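PDB 4R12: nicastrin from Dictyostelium purpureum, which probably serves as an essential subunit of the gamma-secretase complex, which cleaves membrane proteins such as Notch receptors within the membrane. Local coordinates for residues D67-D73 / I91-L97; I46-D51 / V157-R162; Q33-S38 / Y136-P142; S20-C24 / I143-D147. One frame throughout, in Å; residues are numbered along the deposited sequence.

Contact 1 of 4, residues D67-D73 / I91-L97; sequences DIIVVLD and IEGIIVL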
loop_
_atom_site.group_PDB
_atom_site.type_symbol
_atom_site.label_atom_id
_atom_site.label_comp_id
_atom_site.label_asym_id
_atom_site.label_seq_id
_atom_site.Cartn_x
_atom_site.Cartn_y
_atom_site.Cartn_z
ATOM N N ASP A 67 -4.341 -1.644 -37.108
ATOM C CA ASP A 67 -4.475 -1.333 -35.690
ATOM C C ASP A 67 -5.110 -2.475 -34.888
ATOM O O ASP A 67 -6.254 -2.855 -35.136
ATOM C CB ASP A 67 -5.285 -0.045 -35.521
ATOM C CG ASP A 67 -4.668 1.133 -36.276
ATOM O OD1 ASP A 67 -3.420 1.173 -36.389
ATOM O OD2 ASP A 67 -5.427 2.006 -36.760
ATOM N N ILE A 68 -4.365 -3.011 -33.925
ATOM C CA ILE A 68 -4.840 -4.143 -33.130
ATOM C C ILE A 68 -4.828 -3.860 -31.624
ATOM O O ILE A 68 -3.812 -3.418 -31.089
ATOM C CB ILE A 68 -3.979 -5.399 -33.401
ATOM C CG1 ILE A 68 -4.028 -5.772 -34.887
ATOM C CG2 ILE A 68 -4.429 -6.571 -32.525
ATOM C CD1 ILE A 68 -3.050 -6.865 -35.283
ATOM N N ILE A 69 -5.963 -4.105 -30.962
ATOM C CA ILE A 69 -6.039 -4.174 -29.500
ATOM C C ILE A 69 -6.002 -5.636 -29.058
ATOM O O ILE A 69 -6.968 -6.377 -29.248
ATOM C CB ILE A 69 -7.323 -3.531 -28.938
ATOM C CG1 ILE A 69 -7.456 -2.075 -29.393
ATOM C CG2 ILE A 69 -7.352 -3.638 -27.399
ATOM C CD1 ILE A 69 -6.278 -1.218 -29.005
ATOM N N VAL A 70 -4.883 -6.049 -28.474
ATOM C CA VAL A 70 -4.727 -7.422 -28.008
ATOM C C VAL A 70 -5.465 -7.646 -26.694
ATOM O O VAL A 70 -5.290 -6.899 -25.726
ATOM C CB VAL A 70 -3.243 -7.790 -27.823
ATOM C CG1 VAL A 70 -3.102 -9.214 -27.288
ATOM C CG2 VAL A 70 -2.490 -7.638 -29.136
ATOM N N VAL A 71 -6.300 -8.679 -26.669
ATOM C CA VAL A 71 -6.991 -9.099 -25.455
ATOM C C VAL A 71 -6.265 -10.310 -24.889
ATOM O O VAL A 71 -6.121 -11.321 -25.573
ATOM C CB VAL A 71 -8.462 -9.451 -25.727
ATOM C CG1 VAL A 71 -9.162 -9.835 -24.438
ATOM C CG2 VAL A 71 -9.168 -8.278 -26.397
ATOM N N LEU A 72 -5.794 -10.203 -23.652
ATOM C CA LEU A 72 -4.984 -11.261 -23.058
ATOM C C LEU A 72 -5.695 -12.006 -21.941
ATOM O O LEU A 72 -6.123 -11.401 -20.962
ATOM C CB LEU A 72 -3.677 -10.686 -22.499
ATOM C CG LEU A 72 -2.620 -10.173 -23.474
ATOM C CD1 LEU A 72 -1.487 -9.510 -22.706
ATOM C CD2 LEU A 72 -2.098 -11.321 -24.306
ATOM N N ASP A 73 -5.806 -13.322 -22.087
ATOM C CA ASP A 73 -6.038 -14.171 -20.930
ATOM C C ASP A 73 -4.851 -13.920 -20.021
ATOM O O ASP A 73 -3.718 -13.783 -20.502
ATOM C CB ASP A 73 -6.128 -15.646 -21.313
ATOM C CG ASP A 73 -6.371 -16.550 -20.111
ATOM O OD1 ASP A 73 -5.394 -16.865 -19.390
ATOM O OD2 ASP A 73 -7.534 -16.943 -19.897
ATOM N N ILE A 91 0.749 -2.822 -32.557
ATOM C CA ILE A 91 -0.126 -3.060 -31.436
ATOM C C ILE A 91 -0.532 -1.731 -30.873
ATOM O O ILE A 91 0.282 -0.929 -30.616
ATOM C CB ILE A 91 0.601 -3.869 -30.371
ATOM C CG1 ILE A 91 -0.284 -4.071 -29.172
ATOM C CG2 ILE A 91 1.874 -3.170 -29.974
ATOM C CD1 ILE A 91 0.149 -5.257 -28.369
ATOM N N GLU A 92 -1.808 -1.515 -30.708
ATOM C CA GLU A 92 -2.312 -0.202 -30.296
ATOM C C GLU A 92 -2.771 -0.184 -28.836
ATOM O O GLU A 92 -3.058 0.867 -28.268
ATOM C CB GLU A 92 -3.452 0.234 -31.214
ATOM C CG GLU A 92 -3.011 0.487 -32.650
ATOM C CD GLU A 92 -2.062 1.672 -32.780
ATOM O OE1 GLU A 92 -1.969 2.473 -31.826
ATOM O OE2 GLU A 92 -1.408 1.806 -33.846
ATOM N N GLY A 93 -2.828 -1.351 -28.222
ATOM C CA GLY A 93 -3.240 -1.403 -26.836
ATOM C C GLY A 93 -3.445 -2.824 -26.391
ATOM O O GLY A 93 -3.502 -3.735 -27.216
ATOM N N ILE A 94 -3.552 -3.013 -25.082
ATOM C CA ILE A 94 -3.807 -4.332 -24.520
ATOM C C ILE A 94 -4.922 -4.253 -23.486
ATOM O O ILE A 94 -4.987 -3.303 -22.699
ATOM C CB ILE A 94 -2.530 -4.925 -23.880
ATOM C CG1 ILE A 94 -1.505 -5.253 -24.966
ATOM C CG2 ILE A 94 -2.836 -6.183 -23.068
ATOM C CD1 ILE A 94 -0.147 -5.616 -24.417
ATOM N N ILE A 95 -5.813 -5.240 -23.515
ATOM C CA ILE A 95 -6.811 -5.423 -22.471
ATOM C C ILE A 95 -6.515 -6.726 -21.753
ATOM O O ILE A 95 -6.402 -7.781 -22.386
ATOM C CB ILE A 95 -8.236 -5.460 -23.030
ATOM C CG1 ILE A 95 -8.548 -4.155 -23.760
ATOM C CG2 ILE A 95 -9.240 -5.721 -21.916
ATOM C CD1 ILE A 95 -9.897 -4.150 -24.469
ATOM N N VAL A 96 -6.370 -6.647 -20.437
ATOM C CA VAL A 96 -6.086 -7.835 -19.640
ATOM C C VAL A 96 -7.360 -8.296 -18.943
ATOM O O VAL A 96 -8.010 -7.536 -18.214
ATOM C CB VAL A 96 -4.963 -7.582 -18.604
ATOM C CG1 VAL A 96 -4.754 -8.823 -17.714
ATOM C CG2 VAL A 96 -3.658 -7.184 -19.323
ATOM N N LEU A 97 -7.713 -9.554 -19.181
ATOM C CA LEU A 97 -8.927 -10.140 -18.639
ATOM C C LEU A 97 -8.704 -10.606 -17.202
ATOM O O LEU A 97 -7.640 -11.130 -16.869
ATOM C CB LEU A 97 -9.375 -11.316 -19.519
ATOM C CG LEU A 97 -9.560 -11.018 -21.016
ATOM C CD1 LEU A 97 -9.698 -12.321 -21.787
ATOM C CD2 LEU A 97 -10.768 -10.125 -21.259
#
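V70 O is gripped by two groups of the facing strand. I95 N gives it a hydrogen bond of 2.8 Å, and I94 CA adds a CA-H...O contact at 3.2 Å. I95 O repeats the scheme, with L72 N at 2.8 Å and V71 CA beside it. Bonds from E92 N to I68 O and from L97 N to L72 O extend this parallel pairing. The register slips at E92: the CA atom nearest I68 is that of I91, but the one nearest I69 is that of G93. G93 N is buried there without a partner in the model. The chain of I69 is bent (chi2 -57°), which folds CD1 back to 3.5 Å from G93 N, close over the glycine. On the other face, L72 CD1 meets I94 CG2 at 3.6 Å and V70 CG2 meets I91 CD1. On the face of I69, V71 CG1 and L97 CD2 touch at 3.6 Å. D67 OD1 and E92 OE2 lie 3.3 Å apart with carboxylate planes almost perpendicular; this may raise the proton affinity of one acid. E92 OE1 also has a weak hydrogen bond from N43. Strand 43-50 bonds the far edge of 67-73, and strand 143-146 flanks 91-97. Helix 148-160 packs on V71 and L97.

Contact 2 of 4, residues I46-D51 / V157-R162; sequences ILYLID and VSKHNR
The end of helix 148-160 lies against strand 43-50, with the CA atoms of L47 and S158 5.2 Å apart. N161 ND2 bonds L47 O at 2.9 Å, in the carbonyl plane and on a lone pair. The same nitrogen also bonds W169 O, so the amide ties the helix end to two strands. I46 CD1 packs beside it. The R162 chain runs extended from CG to NE and delivers NH2 to two acceptors: L49 O at 3.1 Å and D51 OD1 at 2.9 Å. Both lie in the guanidinium plane, yet NH2 stands well above the planes of the carbonyl and the carboxylate. Water 2 links R162 NE to L49 O, and water 1 joins L49 N to S158 O. With chi1 of 172°, L49 points its branch away from its own N, and CD2 sits over one guanidinium face, 3.7 Å from R162 NH2. CD2 also rests on K159 CB. L49 CB presses on S158 OG, which is bonded to R155 O. L47 CD1 meets V157 CG2 at 3.9 Å. K159 NZ approaches D51 OD2 only in a long salt bridge, 3.7 Å. D51 thus pairs with two cations, which probably keeps it ionised and ties the strand end to K159 and, more closely, to R162 beyond it.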
loop_
_atom_site.group_PDB
_atom_site.type_symbol
_atom_site.label_atom_id
_atom_site.label_comp_id
_atom_site.label_asym_id
_atom_site.label_seq_id
_atom_site.Cartn_x
_atom_site.Cartn_y
_atom_site.Cartn_z
ATOM N N ILE A 46 -8.742 -3.345 -33.830
ATOM C CA ILE A 46 -9.518 -4.576 -33.851
ATOM C C ILE A 46 -9.133 -5.453 -32.643
ATOM O O ILE A 46 -7.952 -5.586 -32.313
ATOM C CB ILE A 46 -9.297 -5.342 -35.181
ATOM C CG1 ILE A 46 -10.248 -6.532 -35.304
ATOM C CG2 ILE A 46 -7.850 -5.787 -35.324
ATOM C CD1 ILE A 46 -11.658 -6.145 -35.647
ATOM N N LEU A 47 -10.127 -6.026 -31.971
ATOM C CA LEU A 47 -9.851 -6.911 -30.843
ATOM C C LEU A 47 -9.284 -8.242 -31.327
ATOM O O LEU A 47 -9.858 -8.887 -32.203
ATOM C CB LEU A 47 -11.116 -7.147 -30.017
ATOM C CG LEU A 47 -11.719 -5.941 -29.294
ATOM C CD1 LEU A 47 -12.975 -6.346 -28.559
ATOM C CD2 LEU A 47 -10.709 -5.327 -28.338
ATOM N N TYR A 48 -8.142 -8.637 -30.775
ATOM C CA TYR A 48 -7.545 -9.932 -31.086
ATOM C C TYR A 48 -7.229 -10.664 -29.786
ATOM O O TYR A 48 -6.467 -10.160 -28.964
ATOM C CB TYR A 48 -6.274 -9.772 -31.923
ATOM C CG TYR A 48 -5.571 -11.085 -32.215
ATOM C CD1 TYR A 48 -4.672 -11.637 -31.306
ATOM C CD2 TYR A 48 -5.811 -11.776 -33.397
ATOM C CE1 TYR A 48 -4.035 -12.835 -31.565
ATOM C CE2 TYR A 48 -5.176 -12.977 -33.665
ATOM C CZ TYR A 48 -4.291 -13.502 -32.746
ATOM O OH TYR A 48 -3.658 -14.694 -33.008
ATOM N N LEU A 49 -7.798 -11.858 -29.619
ATOM C CA LEU A 49 -7.684 -12.607 -28.363
ATOM C C LEU A 49 -6.534 -13.608 -28.341
ATOM O O LEU A 49 -6.431 -14.476 -29.204
ATOM C CB LEU A 49 -8.992 -13.346 -28.076
ATOM C CG LEU A 49 -8.977 -14.318 -26.892
ATOM C CD1 LEU A 49 -8.820 -13.568 -25.571
ATOM C CD2 LEU A 49 -10.237 -15.155 -26.894
ATOM N N ILE A 50 -5.668 -13.475 -27.345
ATOM C CA ILE A 50 -4.676 -14.495 -27.061
ATOM C C ILE A 50 -5.078 -15.218 -25.777
ATOM O O ILE A 50 -5.059 -14.625 -24.704
ATOM C CB ILE A 50 -3.271 -13.905 -26.908
ATOM C CG1 ILE A 50 -2.797 -13.300 -28.237
ATOM C CG2 ILE A 50 -2.291 -14.970 -26.440
ATOM C CD1 ILE A 50 -1.375 -12.795 -28.186
ATOM N N ASP A 51 -5.460 -16.489 -25.901
ATOM C CA ASP A 51 -5.907 -17.284 -24.750
ATOM C C ASP A 51 -5.309 -18.695 -24.766
ATOM O O ASP A 51 -5.617 -19.524 -23.911
ATOM C CB ASP A 51 -7.441 -17.354 -24.707
ATOM C CG ASP A 51 -8.036 -18.126 -25.882
ATOM O OD1 ASP A 51 -7.305 -18.439 -26.848
ATOM O OD2 ASP A 51 -9.252 -18.411 -25.845
ATOM N N VAL A 157 -16.617 -11.489 -27.367
ATOM C CA VAL A 157 -16.526 -10.797 -28.644
ATOM C C VAL A 157 -15.170 -10.850 -29.308
ATOM O O VAL A 157 -15.069 -10.949 -30.503
ATOM C CB VAL A 157 -16.960 -9.354 -28.529
ATOM C CG1 VAL A 157 -18.373 -9.281 -28.016
ATOM C CG2 VAL A 157 -16.022 -8.612 -27.626
ATOM N N SER A 158 -14.120 -10.795 -28.496
ATOM C CA SER A 158 -12.755 -10.872 -29.003
ATOM C C SER A 158 -12.480 -12.236 -29.626
ATOM O O SER A 158 -11.628 -12.368 -30.504
ATOM C CB SER A 158 -11.751 -10.591 -27.883
ATOM O OG SER A 158 -11.445 -11.774 -27.165
ATOM N N LYS A 159 -13.208 -13.250 -29.168
ATOM C CA LYS A 159 -13.050 -14.575 -29.677
ATOM C C LYS A 159 -13.861 -14.725 -30.946
ATOM O O LYS A 159 -13.483 -15.430 -31.824
ATOM C CB LYS A 159 -13.506 -15.584 -28.629
ATOM C CG LYS A 159 -13.116 -17.009 -28.919
ATOM C CD LYS A 159 -13.205 -17.892 -27.695
ATOM C CE LYS A 159 -12.712 -19.286 -28.020
ATOM N NZ LYS A 159 -12.399 -20.121 -26.826
ATOM N N HIS A 160 -14.979 -14.031 -31.003
ATOM C CA HIS A 160 -15.905 -14.084 -32.133
ATOM C C HIS A 160 -15.264 -13.504 -33.395
ATOM O O HIS A 160 -15.650 -13.848 -34.512
ATOM C CB HIS A 160 -17.196 -13.335 -31.790
ATOM C CG HIS A 160 -18.186 -13.276 -32.913
ATOM N ND1 HIS A 160 -18.482 -14.363 -33.709
ATOM C CD2 HIS A 160 -18.960 -12.258 -33.364
ATOM C CE1 HIS A 160 -19.391 -14.016 -34.605
ATOM N NE2 HIS A 160 -19.697 -12.745 -34.417
ATOM N N ASN A 161 -14.277 -12.633 -33.207
ATOM C CA ASN A 161 -13.533 -12.043 -34.319
ATOM C C ASN A 161 -12.711 -13.060 -35.105
ATOM O O ASN A 161 -12.172 -12.746 -36.169
ATOM C CB ASN A 161 -12.600 -10.943 -33.809
ATOM C CG ASN A 161 -13.308 -9.626 -33.594
ATOM O OD1 ASN A 161 -14.525 -9.523 -33.763
ATOM N ND2 ASN A 161 -12.546 -8.602 -33.211
ATOM N N ARG A 162 -12.589 -14.251 -34.577
ATOM C CA ARG A 162 -11.701 -15.202 -35.171
ATOM C C ARG A 162 -12.255 -15.764 -36.446
ATOM O O ARG A 162 -11.527 -16.398 -37.194
ATOM C CB ARG A 162 -11.429 -16.336 -34.220
ATOM C CG ARG A 162 -10.385 -16.028 -33.198
ATOM C CD ARG A 162 -10.387 -17.048 -32.099
ATOM N NE ARG A 162 -9.377 -16.733 -31.115
ATOM C CZ ARG A 162 -9.078 -17.484 -30.072
ATOM N NH1 ARG A 162 -9.702 -18.614 -29.856
ATOM N NH2 ARG A 162 -8.142 -17.095 -29.258
HETATM O O HOH W 1 -9.499 -12.948 -31.732
HETATM O O HOH W 2 -7.905 -14.728 -31.719
#

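Contact 3 of 4, residues Q33-S38 / Y136-P142; sequences QFGCSS and YFSFPFP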
loop_
_atom_site.group_PDB
_atom_site.type_symbol
_atom_site.label_atom_id
_atom_site.label_comp_id
_atom_site.label_asym_id
_atom_site.label_seq_id
_atom_site.Cartn_x
_atom_site.Cartn_y
_atom_site.Cartn_z
ATOM N N GLN A 33 11.178 6.595 -17.068
ATOM C CA GLN A 33 9.741 6.488 -16.915
ATOM C C GLN A 33 9.367 5.031 -17.028
ATOM O O GLN A 33 10.109 4.231 -17.633
ATOM C CB GLN A 33 9.020 7.323 -17.985
ATOM C CG GLN A 33 9.271 6.824 -19.409
ATOM C CD GLN A 33 8.759 7.766 -20.489
ATOM O OE1 GLN A 33 8.075 8.753 -20.207
ATOM N NE2 GLN A 33 9.100 7.468 -21.738
ATOM N N PHE A 34 8.234 4.670 -16.430
ATOM C CA PHE A 34 7.680 3.341 -16.614
ATOM C C PHE A 34 6.165 3.409 -16.568
ATOM O O PHE A 34 5.587 4.457 -16.268
ATOM C CB PHE A 34 8.237 2.346 -15.570
ATOM C CG PHE A 34 7.911 2.686 -14.128
ATOM C CD1 PHE A 34 8.776 3.467 -13.367
ATOM C CD2 PHE A 34 6.777 2.166 -13.513
ATOM C CE1 PHE A 34 8.495 3.747 -12.017
ATOM C CE2 PHE A 34 6.482 2.449 -12.167
ATOM C CZ PHE A 34 7.351 3.243 -11.426
ATOM N N GLY A 35 5.518 2.303 -16.911
ATOM C CA GLY A 35 4.076 2.316 -17.053
ATOM C C GLY A 35 3.673 2.729 -18.455
ATOM O O GLY A 35 4.490 2.722 -19.389
ATOM N N CYS A 36 2.415 3.121 -18.604
ATOM C CA CYS A 36 1.803 3.211 -19.920
ATOM C C CYS A 36 1.085 4.536 -20.141
ATOM O O CYS A 36 0.767 5.257 -19.199
ATOM C CB CYS A 36 0.794 2.076 -20.113
ATOM S SG CYS A 36 1.217 0.501 -19.329
ATOM N N SER A 37 0.810 4.816 -21.406
ATOM C CA SER A 37 -0.031 5.930 -21.787
ATOM C C SER A 37 -0.665 5.627 -23.130
ATOM O O SER A 37 -0.095 4.898 -23.936
ATOM C CB SER A 37 0.777 7.227 -21.866
ATOM O OG SER A 37 -0.044 8.300 -22.294
ATOM N N SER A 38 -1.852 6.168 -23.366
ATOM C CA SER A 38 -2.373 6.185 -24.720
ATOM C C SER A 38 -1.748 7.353 -25.468
ATOM O O SER A 38 -1.143 8.248 -24.861
ATOM C CB SER A 38 -3.901 6.303 -24.729
ATOM O OG SER A 38 -4.309 7.565 -24.240
ATOM N N TYR A 136 8.018 -2.194 -14.275
ATOM C CA TYR A 136 8.992 -1.127 -14.495
ATOM C C TYR A 136 9.477 -1.027 -15.928
ATOM O O TYR A 136 10.603 -0.645 -16.173
ATOM C CB TYR A 136 10.175 -1.315 -13.541
ATOM C CG TYR A 136 9.673 -1.407 -12.130
ATOM C CD1 TYR A 136 9.075 -0.308 -11.525
ATOM C CD2 TYR A 136 9.746 -2.597 -11.410
ATOM C CE1 TYR A 136 8.579 -0.374 -10.247
ATOM C CE2 TYR A 136 9.251 -2.673 -10.120
ATOM C CZ TYR A 136 8.666 -1.553 -9.545
ATOM O OH TYR A 136 8.156 -1.593 -8.261
ATOM N N PHE A 137 8.611 -1.357 -16.876
ATOM C CA PHE A 137 8.886 -1.120 -18.291
ATOM C C PHE A 137 8.074 0.067 -18.792
ATOM O O PHE A 137 7.013 0.384 -18.243
ATOM C CB PHE A 137 8.569 -2.362 -19.114
ATOM C CG PHE A 137 9.592 -3.447 -18.978
ATOM C CD1 PHE A 137 9.561 -4.316 -17.897
ATOM C CD2 PHE A 137 10.604 -3.584 -19.924
ATOM C CE1 PHE A 137 10.527 -5.319 -17.766
ATOM C CE2 PHE A 137 11.565 -4.583 -19.802
ATOM C CZ PHE A 137 11.525 -5.451 -18.724
ATOM N N SER A 138 8.565 0.717 -19.839
ATOM C CA SER A 138 7.891 1.871 -20.413
ATOM C C SER A 138 7.117 1.493 -21.670
ATOM O O SER A 138 7.708 1.191 -22.706
ATOM C CB SER A 138 8.899 2.981 -20.740
ATOM O OG SER A 138 8.227 4.104 -21.279
ATOM N N PHE A 139 5.793 1.517 -21.571
ATOM C CA PHE A 139 4.921 1.129 -22.676
ATOM C C PHE A 139 4.398 2.358 -23.419
ATOM O O PHE A 139 3.868 3.273 -22.792
ATOM C CB PHE A 139 3.735 0.298 -22.161
ATOM C CG PHE A 139 4.139 -0.947 -21.435
ATOM C CD1 PHE A 139 4.393 -0.923 -20.069
ATOM C CD2 PHE A 139 4.273 -2.144 -22.115
ATOM C CE1 PHE A 139 4.776 -2.069 -19.397
ATOM C CE2 PHE A 139 4.648 -3.299 -21.445
ATOM C CZ PHE A 139 4.898 -3.258 -20.090
ATOM N N PRO A 140 4.548 2.380 -24.758
ATOM C CA PRO A 140 4.058 3.479 -25.600
ATOM C C PRO A 140 2.601 3.320 -26.051
ATOM O O PRO A 140 2.129 4.079 -26.916
ATOM C CB PRO A 140 5.000 3.429 -26.809
ATOM C CG PRO A 140 5.321 1.981 -26.935
ATOM C CD PRO A 140 5.404 1.450 -25.516
ATOM N N PHE A 141 1.906 2.341 -25.484
ATOM C CA PHE A 141 0.506 2.088 -25.798
ATOM C C PHE A 141 -0.223 1.833 -24.488
ATOM O O PHE A 141 0.412 1.442 -23.506
ATOM C CB PHE A 141 0.354 0.891 -26.753
ATOM C CG PHE A 141 1.056 -0.365 -26.289
ATOM C CD1 PHE A 141 0.482 -1.195 -25.328
ATOM C CD2 PHE A 141 2.280 -0.731 -26.829
ATOM C CE1 PHE A 141 1.133 -2.348 -24.914
ATOM C CE2 PHE A 141 2.927 -1.888 -26.421
ATOM C CZ PHE A 141 2.354 -2.696 -25.465
ATOM N N PRO A 142 -1.545 2.048 -24.460
ATOM C CA PRO A 142 -2.248 1.870 -23.186
ATOM C C PRO A 142 -2.523 0.401 -22.861
ATOM O O PRO A 142 -2.696 -0.435 -23.761
ATOM C CB PRO A 142 -3.549 2.638 -23.402
ATOM C CG PRO A 142 -3.796 2.517 -24.876
ATOM C CD PRO A 142 -2.444 2.528 -25.524
#
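G35 makes both backbone hydrogen bonds between these segments. Its N reaches F137 O at 2.8 Å, and its O receives F139 N at 2.8 Å, giving a short parallel pairing. The chain turns a corner at G35, whose positive phi (87°) suits glycine. Beside it, Y136 and F34 form a T-shaped stack. Y136 CD1 stands over the centre of the F34 ring, with centroids 5.1 Å apart and planes at 71°. F34 CG lies between its backbone N and carbonyl carbon (chi1 62°), which turns the ring alongside Y136. C36 SG meets F139 CD1 at 3.6 Å in an oblique sulfur-aromatic contact. C36 CB touches F141 O at 3.5 Å, and S38 CB packs on P142 CG at 3.8 Å. S37 OG bonds S38 O at 2.8 Å on a lone pair, while S37 N is buried without a partner in the model. Further out, K26 NZ bonds both G35 O and S138 OG. S175 N holds S38 OG, I181 N holds Q33 OE1, and the F134 ring meets F139. C36 is in a disulfide with C24. Strands 21-29 and 33-34 pair antiparallel, so this is a disulfide-braced beta hairpin of the small lobe, whose chain turns at G35 to pair with 136-142.

Contact 4 of 4, residues S20-C24 / I143-D147; sequences SSYPC and IFAID
F144 and P23 meet through the torsions of the phenylalanine. Its CG lies beside the backbone N (chi1 -73°), and chi2 of 50° turns one ring face to the proline. P23 CB stands over the ring centre, 4.2 Å from the centroid and 9° off its normal, a CH-pi contact. S21 lies at the edge of the same ring, with OG 3.5 Å from CD2. L582 of strand 581-586 also touches F144. The backbones run antiparallel. Y22 and A145 form a hydrogen-bonded pair, with Y22 N to A145 O at 2.8 Å and A145 N to Y22 O at 2.9 Å. C24 N bonds I143 O at 2.8 Å, and water 3 bridges C24 O to I143 N. D147 N to S20 O is longer, 3.3 Å. On the opposite face the Y22 side chain runs past A145 towards D147, so its OH comes within 3.6 Å of D147 CB. C24 CB packs on I143 CB. D147 is the N-cap of helix 148-160, and its OD1 also bonds T150 OG1. The helix start would probably favour its negative charge. The contact thus joins strand pairing by backbone bonds to apolar packing on the F144 face, next to a polar helix cap.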
loop_
_atom_site.group_PDB
_atom_site.type_symbol
_atom_site.label_atom_id
_atom_site.label_comp_id
_atom_site.label_asym_id
_atom_site.label_seq_id
_atom_site.Cartn_x
_atom_site.Cartn_y
_atom_site.Cartn_z
ATOM N N SER A 20 -15.991 -0.145 -15.324
ATOM C CA SER A 20 -15.069 -0.790 -14.414
ATOM C C SER A 20 -13.832 -1.208 -15.174
ATOM O O SER A 20 -13.638 -2.380 -15.445
ATOM C CB SER A 20 -15.701 -1.978 -13.746
ATOM O OG SER A 20 -16.974 -1.646 -13.253
ATOM N N SER A 21 -13.024 -0.216 -15.529
ATOM C CA SER A 21 -11.727 -0.435 -16.168
ATOM C C SER A 21 -10.589 0.136 -15.319
ATOM O O SER A 21 -10.754 1.155 -14.630
ATOM C CB SER A 21 -11.695 0.187 -17.565
ATOM O OG SER A 21 -11.495 1.587 -17.490
ATOM N N TYR A 22 -9.428 -0.519 -15.390
ATOM C CA TYR A 22 -8.322 -0.213 -14.499
ATOM C C TYR A 22 -7.049 0.006 -15.314
ATOM O O TYR A 22 -6.409 -0.944 -15.753
ATOM C CB TYR A 22 -8.128 -1.342 -13.487
ATOM C CG TYR A 22 -9.423 -1.839 -12.866
ATOM C CD1 TYR A 22 -10.079 -1.102 -11.893
ATOM C CD2 TYR A 22 -9.983 -3.054 -13.254
ATOM C CE1 TYR A 22 -11.279 -1.551 -11.328
ATOM C CE2 TYR A 22 -11.175 -3.510 -12.692
ATOM C CZ TYR A 22 -11.815 -2.754 -11.730
ATOM O OH TYR A 22 -12.993 -3.207 -11.153
ATOM N N PRO A 23 -6.687 1.273 -15.519
ATOM C CA PRO A 23 -5.589 1.610 -16.435
ATOM C C PRO A 23 -4.203 1.400 -15.833
ATOM O O PRO A 23 -3.999 1.510 -14.616
ATOM C CB PRO A 23 -5.824 3.093 -16.721
ATOM C CG PRO A 23 -6.470 3.609 -15.459
ATOM C CD PRO A 23 -7.317 2.469 -14.925
ATOM N N CYS A 24 -3.258 1.084 -16.710
ATOM C CA CYS A 24 -1.847 1.242 -16.436
ATOM C C CYS A 24 -1.491 2.719 -16.614
ATOM O O CYS A 24 -1.811 3.306 -17.642
ATOM C CB CYS A 24 -1.028 0.362 -17.386
ATOM S SG CYS A 24 0.745 0.651 -17.322
ATOM N N ILE A 143 -2.541 0.095 -21.568
ATOM C CA ILE A 143 -2.930 -1.219 -21.097
ATOM C C ILE A 143 -4.006 -1.043 -20.021
ATOM O O ILE A 143 -3.817 -0.289 -19.060
ATOM C CB ILE A 143 -1.722 -2.027 -20.532
ATOM C CG1 ILE A 143 -0.559 -2.021 -21.533
ATOM C CG2 ILE A 143 -2.133 -3.463 -20.210
ATOM C CD1 ILE A 143 0.646 -2.873 -21.101
ATOM N N PHE A 144 -5.148 -1.695 -20.219
ATOM C CA PHE A 144 -6.219 -1.717 -19.215
ATOM C C PHE A 144 -6.506 -3.130 -18.740
ATOM O O PHE A 144 -6.561 -4.064 -19.551
ATOM C CB PHE A 144 -7.542 -1.161 -19.769
ATOM C CG PHE A 144 -7.577 0.332 -19.974
ATOM C CD1 PHE A 144 -6.581 0.989 -20.664
ATOM C CD2 PHE A 144 -8.670 1.066 -19.547
ATOM C CE1 PHE A 144 -6.652 2.361 -20.891
ATOM C CE2 PHE A 144 -8.745 2.438 -19.772
ATOM C CZ PHE A 144 -7.729 3.082 -20.445
ATOM N N ALA A 145 -6.756 -3.281 -17.440
ATOM C CA ALA A 145 -7.474 -4.440 -16.956
ATOM C C ALA A 145 -8.958 -4.074 -16.856
ATOM O O ALA A 145 -9.316 -2.893 -16.815
ATOM C CB ALA A 145 -6.938 -4.902 -15.597
ATOM N N ILE A 146 -9.813 -5.089 -16.823
ATOM C CA ILE A 146 -11.253 -4.882 -16.715
ATOM C C ILE A 146 -11.805 -5.878 -15.708
ATOM O O ILE A 146 -11.191 -6.921 -15.473
ATOM C CB ILE A 146 -11.974 -5.047 -18.072
ATOM C CG1 ILE A 146 -11.402 -6.239 -18.844
ATOM C CG2 ILE A 146 -11.860 -3.758 -18.904
ATOM C CD1 ILE A 146 -12.160 -6.557 -20.105
ATOM N N ASP A 147 -12.958 -5.567 -15.118
ATOM C CA ASP A 147 -13.489 -6.411 -14.050
ATOM C C ASP A 147 -13.993 -7.745 -14.582
ATOM O O ASP A 147 -13.942 -8.019 -15.780
ATOM C CB ASP A 147 -14.595 -5.687 -13.260
ATOM C CG ASP A 147 -15.918 -5.564 -14.026
ATOM O OD1 ASP A 147 -16.062 -6.080 -15.149
ATOM O OD2 ASP A 147 -16.846 -4.950 -13.470
HETATM O O HOH W 3 -2.896 2.762 -20.127
#

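Contacts 1, 2 and 4 share neighbouring strands in the order 43-50, 67-72, 90-96, 143-146 and 21-29. Contact 2 joins contact 1 through a probable hydrogen bond from V71 N to Y48 O, 2.7 Å. Contact 4 joins it from the other edge through V96 N to F144 O, also 2.7 Å. The centres of contacts 2 and 4 are about 17 Å apart, yet helix 148-160 begins beside contact 4 and runs on into contact 2. Contact 3 meets contact 4 at the C36 SG to C24 SG disulfide, and contact 1 through a probable hydrogen bond from I94 N to P142 O, 3.0 Å. A bound N-acetylglucosamine is about 7 Å from the D73 side chain.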